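Local coordinates for CADD-like protein of unknown function (Nostoc punctiforme, PDB 3B5O) that is of unknown function but belongs to a CADD-like, all-helical family related to haem-oxygenase-type folds and is probably an oxidoreductase, at residues A[37-48]-A[152-163]. Residues are numbered along the deposited sequence; the frame is centred on the assembly and turned at random.
Sequences SFAQIAYVMQQY and ELTLIVKLVEWL
One hydrogen bond across this pair of helices joins Tyr48 to Glu152: in the conformer of Glu152 described, Tyr48 OH donates to Glu152 OE2 at 2.5 Å. The residue has a second conformer, so the bond may not be permanent. The carboxylate is met on its anti side, 35° out of its plane, and stands nearly perpendicular to the ring. The extended chain, CG anti to the backbone N (chi1 -178°), carries it to the ring edge.

CH-pi contacts occupy both ends. Ile156 CD1 sits 3.6 Å from the centroid of the Tyr48 ring, almost exactly on its normal. At the far end Leu163 CD2 lies over a face of Phe38, offset toward the rim.

Between them the packing is knobs-into-holes. Met45, present as selenomethionine and bent at chi2 and chi3, enters the hole formed by Ile156, Leu159, Val160 and Leu163; its CE reaches Ile156 CG2 at 3.8 Å, and a flexible, unbranched chain suits such a curved path. Reciprocally, Leu163 sits among Phe38, Ile41, Ala42 and Met45, where the small Ala42 side chain lets Leu163 CD2 come within 3.8 Å of Ala42 N. Ile41 CG1 meets the Trp162 indole obliquely, 3.4 Å from CZ3, while Ser37 O and Phe38 CA lie at the ring's edge, near its plane.

Ser37 and Gln40 form a capping box that starts helix 38-68 beside the tryptophan. Leu103 of helix 95-107 also touches Met45 and Val160, extending the apolar layer.

The helices thus run roughly antiparallel, 143° apart, within a helical bundle, joined mainly by interlocking apolar chains.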
# COMPACT_ATOMS: atom_id res chain seq x y z
N SER A 37 -13.08 15.50 12.17
CA SER A 37 -12.37 16.76 12.16
C SER A 37 -11.13 16.70 11.26
O SER A 37 -10.62 15.61 10.90
CB SER A 37 -11.97 17.13 13.58
OG SER A 37 -10.90 16.30 14.00
N PHE A 38 -10.63 17.87 10.89
CA PHE A 38 -9.38 18.00 10.15
C PHE A 38 -8.28 17.23 10.86
O PHE A 38 -7.56 16.43 10.22
CB PHE A 38 -8.97 19.48 10.04
CG PHE A 38 -7.68 19.70 9.32
CD1 PHE A 38 -6.47 19.62 10.01
CD2 PHE A 38 -7.65 19.94 7.95
CE1 PHE A 38 -5.26 19.78 9.35
CE2 PHE A 38 -6.44 20.12 7.29
CZ PHE A 38 -5.24 20.03 8.01
N ALA A 39 -8.18 17.41 12.18
CA ALA A 39 -7.11 16.77 12.97
C ALA A 39 -7.18 15.25 12.85
O ALA A 39 -6.15 14.57 12.82
CB ALA A 39 -7.19 17.17 14.44
N GLN A 40 -8.39 14.71 12.84
CA GLN A 40 -8.56 13.26 12.79
C GLN A 40 -8.14 12.67 11.45
O GLN A 40 -7.51 11.61 11.41
CB GLN A 40 -10.01 12.88 13.15
CG GLN A 40 -10.30 13.11 14.61
CD GLN A 40 -11.77 13.05 14.97
OE1 GLN A 40 -12.63 13.41 14.15
NE2 GLN A 40 -12.08 12.58 16.17
N ILE A 41 -8.47 13.33 10.35
CA ILE A 41 -8.07 12.86 9.02
C ILE A 41 -6.56 13.12 8.79
O ILE A 41 -5.88 12.33 8.16
CB ILE A 41 -8.97 13.42 7.90
CG1 ILE A 41 -10.43 13.03 8.18
CG2 ILE A 41 -8.54 12.93 6.52
CD1 ILE A 41 -10.67 11.53 8.43
N ALA A 42 -6.04 14.21 9.36
CA ALA A 42 -4.59 14.43 9.32
C ALA A 42 -3.85 13.29 10.03
O ALA A 42 -2.80 12.84 9.55
CB ALA A 42 -4.24 15.79 9.96
N TYR A 43 -4.39 12.82 11.15
CA TYR A 43 -3.84 11.66 11.87
C TYR A 43 -3.82 10.44 10.98
O TYR A 43 -2.81 9.71 10.94
CB TYR A 43 -4.64 11.38 13.14
CG TYR A 43 -4.33 10.07 13.80
CD1 TYR A 43 -3.27 9.95 14.68
CD2 TYR A 43 -5.05 8.92 13.49
CE1 TYR A 43 -2.96 8.72 15.27
CE2 TYR A 43 -4.75 7.71 14.08
CZ TYR A 43 -3.71 7.61 14.97
OH TYR A 43 -3.37 6.41 15.57
N VAL A 44 -4.91 10.18 10.27
CA VAL A 44 -4.93 9.06 9.36
C VAL A 44 -3.80 9.18 8.32
O VAL A 44 -3.11 8.21 8.02
CB VAL A 44 -6.31 8.94 8.64
CG1 VAL A 44 -6.24 7.94 7.47
CG2 VAL A 44 -7.41 8.58 9.65
N MSE A 45 -3.60 10.37 7.75
CA MSE A 45 -2.58 10.57 6.74
C MSE A 45 -1.17 10.44 7.29
O MSE A 45 -0.29 9.91 6.61
CB MSE A 45 -2.76 11.93 6.05
CG MSE A 45 -3.93 11.97 5.04
SE MSE A 45 -3.91 10.50 3.76
CE MSE A 45 -2.15 10.86 3.17
N GLN A 46 -0.96 10.87 8.52
CA GLN A 46 0.33 10.67 9.17
C GLN A 46 0.64 9.19 9.30
O GLN A 46 1.74 8.73 8.98
CB GLN A 46 0.34 11.28 10.55
CG GLN A 46 0.32 12.79 10.59
CD GLN A 46 0.16 13.32 11.99
OE1 GLN A 46 -0.53 12.74 12.83
NE2 GLN A 46 0.84 14.44 12.28
N GLN A 47 -0.32 8.43 9.80
CA GLN A 47 -0.13 6.97 9.91
C GLN A 47 -0.00 6.29 8.57
O GLN A 47 0.86 5.42 8.39
CB GLN A 47 -1.27 6.35 10.72
CG GLN A 47 -1.21 6.75 12.16
CD GLN A 47 0.06 6.25 12.87
OE1 GLN A 47 0.44 5.09 12.74
NE2 GLN A 47 0.73 7.15 13.62
N TYR A 48 -0.85 6.68 7.62
CA TYR A 48 -0.78 6.10 6.30
C TYR A 48 0.63 6.24 5.72
O TYR A 48 1.15 5.31 5.12
CB TYR A 48 -1.80 6.72 5.34
CG TYR A 48 -1.50 6.31 3.94
CD1 TYR A 48 -1.84 5.05 3.48
CD2 TYR A 48 -0.73 7.13 3.12
CE1 TYR A 48 -1.46 4.65 2.19
CE2 TYR A 48 -0.39 6.76 1.86
CZ TYR A 48 -0.73 5.53 1.40
OH TYR A 48 -0.35 5.17 0.12
N GLU A 152 -5.72 2.23 -3.58
CA GLU A 152 -5.16 2.95 -2.46
C GLU A 152 -4.88 4.40 -2.83
O GLU A 152 -5.28 5.31 -2.11
CB GLU A 152 -3.88 2.26 -2.01
CG GLU A 152 -3.23 2.89 -0.82
CD GLU A 152 -1.93 2.19 -0.49
OE1 GLU A 152 -2.01 1.01 -0.11
OE2 GLU A 152 -0.84 2.81 -0.65
N LEU A 153 -4.18 4.63 -3.93
CA LEU A 153 -3.82 6.00 -4.27
C LEU A 153 -5.06 6.84 -4.56
O LEU A 153 -5.06 8.03 -4.29
CB LEU A 153 -2.85 6.03 -5.46
CG LEU A 153 -2.18 7.40 -5.67
CD1 LEU A 153 -1.49 7.88 -4.41
CD2 LEU A 153 -1.20 7.31 -6.79
N THR A 154 -6.11 6.22 -5.09
CA THR A 154 -7.39 6.90 -5.36
C THR A 154 -8.01 7.39 -4.04
O THR A 154 -8.50 8.51 -3.95
CB THR A 154 -8.32 5.98 -6.14
OG1 THR A 154 -7.66 5.59 -7.36
CG2 THR A 154 -9.62 6.68 -6.46
N LEU A 155 -7.96 6.55 -3.01
CA LEU A 155 -8.41 6.94 -1.67
C LEU A 155 -7.56 8.06 -1.07
O LEU A 155 -8.09 8.98 -0.44
CB LEU A 155 -8.41 5.73 -0.72
CG LEU A 155 -9.64 4.84 -0.89
CD1 LEU A 155 -9.34 3.40 -0.47
CD2 LEU A 155 -10.80 5.39 -0.11
N ILE A 156 -6.25 7.97 -1.22
CA ILE A 156 -5.37 8.98 -0.70
C ILE A 156 -5.64 10.33 -1.38
O ILE A 156 -5.70 11.35 -0.69
CB ILE A 156 -3.88 8.60 -0.82
CG1 ILE A 156 -3.58 7.34 -0.00
CG2 ILE A 156 -3.00 9.75 -0.39
CD1 ILE A 156 -4.11 7.32 1.37
N VAL A 157 -5.83 10.33 -2.69
CA VAL A 157 -6.18 11.58 -3.40
C VAL A 157 -7.46 12.18 -2.77
O VAL A 157 -7.53 13.40 -2.51
CB VAL A 157 -6.35 11.36 -4.93
CG1 VAL A 157 -6.94 12.62 -5.60
CG2 VAL A 157 -5.04 11.03 -5.57
N LYS A 158 -8.47 11.35 -2.55
CA LYS A 158 -9.72 11.81 -1.94
C LYS A 158 -9.48 12.44 -0.58
O LYS A 158 -9.94 13.55 -0.31
CB LYS A 158 -10.73 10.67 -1.83
CG LYS A 158 -12.03 11.04 -1.12
CD LYS A 158 -13.01 9.88 -1.12
CE LYS A 158 -14.31 10.24 -0.47
NZ LYS A 158 -15.10 11.15 -1.35
N LEU A 159 -8.75 11.75 0.29
CA LEU A 159 -8.51 12.27 1.64
C LEU A 159 -7.70 13.55 1.60
O LEU A 159 -7.97 14.49 2.36
CB LEU A 159 -7.79 11.23 2.49
CG LEU A 159 -8.57 9.93 2.71
CD1 LEU A 159 -7.75 8.97 3.57
CD2 LEU A 159 -9.96 10.20 3.35
N VAL A 160 -6.70 13.60 0.72
CA VAL A 160 -5.83 14.78 0.63
C VAL A 160 -6.61 15.97 0.08
O VAL A 160 -6.47 17.10 0.59
CB VAL A 160 -4.51 14.48 -0.15
CG1 VAL A 160 -3.72 15.78 -0.43
CG2 VAL A 160 -3.65 13.50 0.65
N GLU A 161 -7.46 15.73 -0.92
CA GLU A 161 -8.34 16.79 -1.44
C GLU A 161 -9.32 17.28 -0.37
O GLU A 161 -9.60 18.48 -0.26
CB GLU A 161 -9.10 16.32 -2.68
CG GLU A 161 -8.24 16.24 -3.92
CD GLU A 161 -9.00 15.75 -5.14
OE1 GLU A 161 -10.18 15.35 -5.01
OE2 GLU A 161 -8.42 15.76 -6.26
N TRP A 162 -9.84 16.35 0.44
CA TRP A 162 -10.74 16.70 1.55
C TRP A 162 -10.06 17.62 2.56
O TRP A 162 -10.68 18.57 3.07
CB TRP A 162 -11.26 15.42 2.22
CG TRP A 162 -12.28 15.60 3.29
CD1 TRP A 162 -13.64 15.53 3.14
CD2 TRP A 162 -12.04 15.79 4.69
NE1 TRP A 162 -14.26 15.69 4.34
CE2 TRP A 162 -13.31 15.86 5.32
CE3 TRP A 162 -10.90 15.96 5.47
CZ2 TRP A 162 -13.44 16.06 6.69
CZ3 TRP A 162 -11.03 16.13 6.81
CH2 TRP A 162 -12.29 16.19 7.43
N LEU A 163 -8.79 17.35 2.85
CA LEU A 163 -8.03 18.12 3.83
C LEU A 163 -7.67 19.53 3.34
O LEU A 163 -7.56 20.45 4.15
CB LEU A 163 -6.73 17.39 4.21
CG LEU A 163 -6.85 16.19 5.14
CD1 LEU A 163 -5.54 15.37 5.13
CD2 LEU A 163 -7.23 16.58 6.57